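Long-range contact in Two-component system sensor histidine kinase (Bacteroides thetaiotaomicron, PDB 3OTT), which probably senses saccharides through this extracellular beta-propeller and beta-sandwich region, and probably passes the signal on as a histidine kinase: residues 382-394 against 397-409. Sequence-based numbering, arbitrary orientation.
Sequences KEQQLWIATDGSI and YDYATRQFIHYNI
Ile388 lays its CD1 methyl over one face of the Phe404 ring, 4.3 Å from the ring centroid and close to the normal, a CH-pi contact at the tightly packed side of these two segments. The isoleucine's CG1 branch sits between the backbone N and the carbonyl carbon (chi1 56°), which carries CD1 over the ring. Tyr397 CD1 covers the opposite face, so the phenyl group is sandwiched, while Leu386 CD1 approaches its edge; Leu345 of the neighbouring strand 344-348 touches both Ile388 and Phe404. With alanine at Ile388, CG1 and CD1 are gone, and the face of Phe404 away from Tyr397 would probably lose its cover, leaving the ring freer to turn. Next along, Leu386 CB meets Tyr397 CB at 3.9 Å, and Leu386 O accepts a nearly straight bond from Tyr397 N (167°). These are consecutive strands of a beta-propeller blade, an antiparallel meander that starts with 375-380; strands 386-390 and 403-410, separated by 393-398, meet through side chains that cross over it. On the other face of the blade, Trp387 and Tyr407 meet obliquely, Trp387 CZ3 lying 3.6 Å from Tyr407 CE2, with Leu449 of helix 446-451 against both; Ile394 and Ile409 touch there through their CD1 methyls. At the strand ends, beside partly exposed Gln385 and Tyr399, a water accepts from Leu386 N and donates to Tyr397 O, both at 2.6 Å; the Tyr399 hydroxyl packs against Leu386 CB and hydrogen-bonds to Asp332. The looser, solvent side is at the far end, where exposed His406 brings the edge of its imidazole to Gly392 O and NE2 makes only a weak, bent bond (123°); Ser371 OG is also hydrogen-bonded to this carbonyl oxygen.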
# COMPACT_ATOMS: atom_id res chain seq x y z
N LYS B 382 -33.00 -0.10 -18.18
CA LYS B 382 -33.36 -0.21 -19.60
C LYS B 382 -32.84 0.96 -20.37
O LYS B 382 -32.75 0.90 -21.58
CB LYS B 382 -34.90 -0.24 -19.84
CG LYS B 382 -35.71 -1.22 -18.98
CD LYS B 382 -35.30 -2.67 -19.21
CE LYS B 382 -36.39 -3.59 -18.62
NZ LYS B 382 -35.89 -4.96 -18.56
N GLU B 383 -32.52 2.06 -19.69
CA GLU B 383 -32.00 3.22 -20.41
C GLU B 383 -30.52 3.37 -20.14
O GLU B 383 -29.96 4.44 -20.28
CB GLU B 383 -32.78 4.47 -20.04
CG GLU B 383 -34.25 4.45 -20.54
CD GLU B 383 -35.11 5.60 -19.98
OE1 GLU B 383 -35.22 5.72 -18.73
OE2 GLU B 383 -35.68 6.39 -20.81
N GLN B 384 -29.89 2.27 -19.72
CA GLN B 384 -28.45 2.29 -19.42
C GLN B 384 -28.05 3.16 -18.19
O GLN B 384 -26.93 3.62 -18.08
CB GLN B 384 -27.60 2.63 -20.69
CG GLN B 384 -27.79 1.59 -21.86
CD GLN B 384 -29.10 1.84 -22.68
OE1 GLN B 384 -29.32 2.94 -23.15
NE2 GLN B 384 -29.97 0.85 -22.79
N GLN B 385 -28.95 3.34 -17.24
CA GLN B 385 -28.58 4.05 -16.04
C GLN B 385 -28.12 3.00 -14.98
O GLN B 385 -28.74 1.95 -14.80
CB GLN B 385 -29.76 4.86 -15.52
CG GLN B 385 -30.32 6.01 -16.43
CD GLN B 385 -29.42 7.22 -16.42
OE1 GLN B 385 -29.07 7.76 -15.36
NE2 GLN B 385 -28.99 7.64 -17.61
N LEU B 386 -27.05 3.33 -14.26
CA LEU B 386 -26.44 2.43 -13.32
C LEU B 386 -27.06 2.67 -11.91
O LEU B 386 -26.97 3.78 -11.39
CB LEU B 386 -24.94 2.72 -13.31
CG LEU B 386 -24.00 1.63 -12.73
CD1 LEU B 386 -23.99 1.65 -11.28
CD2 LEU B 386 -24.36 0.23 -13.20
N TRP B 387 -27.68 1.64 -11.33
CA TRP B 387 -28.20 1.74 -9.97
C TRP B 387 -27.47 0.82 -8.94
O TRP B 387 -27.02 -0.26 -9.30
CB TRP B 387 -29.65 1.39 -9.93
CG TRP B 387 -30.54 2.30 -10.80
CD1 TRP B 387 -30.84 2.13 -12.10
CD2 TRP B 387 -31.30 3.44 -10.37
NE1 TRP B 387 -31.68 3.09 -12.53
CE2 TRP B 387 -32.00 3.91 -11.49
CE3 TRP B 387 -31.47 4.10 -9.14
CZ2 TRP B 387 -32.83 5.01 -11.43
CZ3 TRP B 387 -32.28 5.18 -9.08
CH2 TRP B 387 -32.96 5.64 -10.22
N ILE B 388 -27.35 1.26 -7.69
CA ILE B 388 -26.76 0.38 -6.68
C ILE B 388 -27.69 0.31 -5.47
O ILE B 388 -28.36 1.33 -5.13
CB ILE B 388 -25.29 0.76 -6.30
CG1 ILE B 388 -25.25 2.19 -5.82
CG2 ILE B 388 -24.26 0.61 -7.55
CD1 ILE B 388 -24.00 2.48 -4.95
N ALA B 389 -27.77 -0.86 -4.85
CA ALA B 389 -28.52 -0.97 -3.63
C ALA B 389 -27.50 -1.10 -2.52
O ALA B 389 -26.49 -1.87 -2.66
CB ALA B 389 -29.49 -2.21 -3.66
N THR B 390 -27.74 -0.35 -1.44
CA THR B 390 -26.82 -0.32 -0.30
C THR B 390 -27.58 -0.23 1.03
O THR B 390 -28.81 -0.06 1.02
CB THR B 390 -25.84 0.91 -0.35
OG1 THR B 390 -26.50 2.08 0.15
CG2 THR B 390 -25.21 1.17 -1.73
N ASP B 391 -26.84 -0.28 2.17
CA ASP B 391 -27.43 -0.13 3.50
C ASP B 391 -27.64 1.33 3.84
O ASP B 391 -28.10 1.64 4.94
CB ASP B 391 -26.57 -0.79 4.63
CG ASP B 391 -26.78 -2.31 4.73
OD1 ASP B 391 -27.63 -2.87 3.98
OD2 ASP B 391 -26.05 -2.97 5.51
N GLY B 392 -27.33 2.21 2.87
CA GLY B 392 -27.71 3.62 2.89
C GLY B 392 -28.61 3.97 1.67
O GLY B 392 -28.36 4.95 0.95
N SER B 393 -29.65 3.15 1.46
CA SER B 393 -30.67 3.34 0.42
C SER B 393 -30.08 3.14 -0.99
O SER B 393 -28.99 2.58 -1.12
CB SER B 393 -31.41 4.69 0.59
OG SER B 393 -32.54 4.79 -0.31
N ILE B 394 -30.81 3.56 -2.02
CA ILE B 394 -30.44 3.34 -3.38
C ILE B 394 -29.76 4.57 -3.99
O ILE B 394 -30.06 5.70 -3.63
CB ILE B 394 -31.64 2.91 -4.24
CG1 ILE B 394 -32.79 3.93 -4.21
CG2 ILE B 394 -32.20 1.64 -3.71
CD1 ILE B 394 -33.69 3.82 -5.48
N TYR B 397 -25.91 6.36 -10.60
CA TYR B 397 -24.67 7.00 -11.03
C TYR B 397 -24.90 8.07 -12.07
O TYR B 397 -25.66 7.86 -12.99
CB TYR B 397 -23.72 6.00 -11.65
CG TYR B 397 -22.26 6.45 -11.73
CD1 TYR B 397 -21.55 6.86 -10.57
CD2 TYR B 397 -21.57 6.40 -12.96
CE1 TYR B 397 -20.22 7.19 -10.64
CE2 TYR B 397 -20.25 6.73 -13.04
CZ TYR B 397 -19.56 7.14 -11.89
OH TYR B 397 -18.22 7.49 -11.98
N ASP B 398 -24.20 9.19 -11.91
CA ASP B 398 -24.05 10.17 -12.97
C ASP B 398 -22.66 10.04 -13.62
O ASP B 398 -21.68 10.58 -13.13
CB ASP B 398 -24.24 11.55 -12.38
CG ASP B 398 -24.40 12.62 -13.44
OD1 ASP B 398 -23.65 12.61 -14.47
OD2 ASP B 398 -25.28 13.49 -13.22
N TYR B 399 -22.56 9.31 -14.72
CA TYR B 399 -21.34 9.25 -15.54
C TYR B 399 -20.64 10.58 -15.86
O TYR B 399 -19.44 10.61 -16.00
CB TYR B 399 -21.67 8.55 -16.85
CG TYR B 399 -21.90 7.08 -16.64
CD1 TYR B 399 -20.81 6.19 -16.52
CD2 TYR B 399 -23.20 6.57 -16.52
CE1 TYR B 399 -21.01 4.81 -16.30
CE2 TYR B 399 -23.42 5.17 -16.30
CZ TYR B 399 -22.30 4.33 -16.19
OH TYR B 399 -22.49 3.00 -15.98
N ALA B 400 -21.39 11.66 -16.03
CA ALA B 400 -20.73 12.92 -16.42
C ALA B 400 -20.02 13.56 -15.26
O ALA B 400 -18.94 14.09 -15.43
CB ALA B 400 -21.70 13.89 -17.05
N THR B 401 -20.59 13.48 -14.06
CA THR B 401 -19.93 14.07 -12.87
C THR B 401 -19.12 13.04 -12.06
O THR B 401 -18.33 13.39 -11.15
CB THR B 401 -20.96 14.71 -11.92
OG1 THR B 401 -21.77 13.69 -11.31
CG2 THR B 401 -21.86 15.76 -12.65
N ARG B 402 -19.36 11.77 -12.35
CA ARG B 402 -18.62 10.70 -11.70
C ARG B 402 -19.02 10.61 -10.23
O ARG B 402 -18.22 10.29 -9.39
CB ARG B 402 -17.11 10.85 -11.94
CG ARG B 402 -16.69 10.52 -13.42
CD ARG B 402 -15.20 10.79 -13.79
NE ARG B 402 -14.77 12.15 -13.44
CZ ARG B 402 -13.75 12.48 -12.63
NH1 ARG B 402 -12.97 11.54 -12.10
NH2 ARG B 402 -13.49 13.76 -12.38
N GLN B 403 -20.27 10.96 -9.95
CA GLN B 403 -20.81 10.99 -8.60
C GLN B 403 -22.14 10.21 -8.57
O GLN B 403 -22.88 10.17 -9.59
CB GLN B 403 -21.00 12.43 -8.08
CG GLN B 403 -19.72 13.30 -7.94
CD GLN B 403 -18.69 12.74 -6.93
OE1 GLN B 403 -19.04 12.10 -5.94
NE2 GLN B 403 -17.44 12.98 -7.20
N PHE B 404 -22.40 9.57 -7.43
CA PHE B 404 -23.75 9.01 -7.14
C PHE B 404 -24.75 10.03 -6.64
O PHE B 404 -24.38 11.00 -5.99
CB PHE B 404 -23.67 7.82 -6.15
CG PHE B 404 -23.07 6.61 -6.80
CD1 PHE B 404 -23.88 5.74 -7.57
CD2 PHE B 404 -21.72 6.42 -6.78
CE1 PHE B 404 -23.31 4.69 -8.22
CE2 PHE B 404 -21.15 5.36 -7.45
CZ PHE B 404 -21.93 4.50 -8.16
N ILE B 405 -26.01 9.81 -7.00
CA ILE B 405 -27.14 10.62 -6.53
C ILE B 405 -27.94 9.70 -5.62
O ILE B 405 -28.33 8.61 -6.04
CB ILE B 405 -28.07 11.07 -7.70
CG1 ILE B 405 -27.44 12.18 -8.51
CG2 ILE B 405 -29.44 11.57 -7.18
CD1 ILE B 405 -26.72 11.72 -9.70
N HIS B 406 -28.19 10.16 -4.40
CA HIS B 406 -28.81 9.39 -3.37
C HIS B 406 -30.30 9.73 -3.35
O HIS B 406 -30.67 10.90 -3.63
CB HIS B 406 -28.17 9.79 -2.04
CG HIS B 406 -28.76 9.11 -0.85
ND1 HIS B 406 -29.69 9.72 -0.03
CD2 HIS B 406 -28.57 7.88 -0.32
CE1 HIS B 406 -30.04 8.90 0.95
NE2 HIS B 406 -29.36 7.78 0.80
N TYR B 407 -31.12 8.73 -3.04
CA TYR B 407 -32.57 8.87 -2.90
C TYR B 407 -33.11 8.26 -1.60
O TYR B 407 -32.74 7.14 -1.22
CB TYR B 407 -33.32 8.19 -4.08
CG TYR B 407 -32.91 8.64 -5.45
CD1 TYR B 407 -33.46 9.80 -6.03
CD2 TYR B 407 -31.95 7.93 -6.17
CE1 TYR B 407 -33.07 10.23 -7.28
CE2 TYR B 407 -31.56 8.34 -7.45
CZ TYR B 407 -32.14 9.49 -8.00
OH TYR B 407 -31.72 9.91 -9.25
N ASN B 408 -34.04 8.96 -0.98
CA ASN B 408 -34.79 8.49 0.19
C ASN B 408 -36.27 8.17 -0.25
O ASN B 408 -36.99 9.09 -0.69
CB ASN B 408 -34.91 9.62 1.24
CG ASN B 408 -33.57 10.06 1.83
OD1 ASN B 408 -32.80 9.24 2.39
ND2 ASN B 408 -33.29 11.40 1.74
N ILE B 409 -36.71 6.95 -0.06
CA ILE B 409 -38.04 6.50 -0.47
C ILE B 409 -38.81 5.90 0.70
O ILE B 409 -38.28 5.05 1.42
CB ILE B 409 -37.87 5.42 -1.56
CG1 ILE B 409 -37.25 6.03 -2.83
CG2 ILE B 409 -39.17 4.66 -1.81
CD1 ILE B 409 -36.67 4.98 -3.77
O HOH W 1 -26.53 5.89 -14.50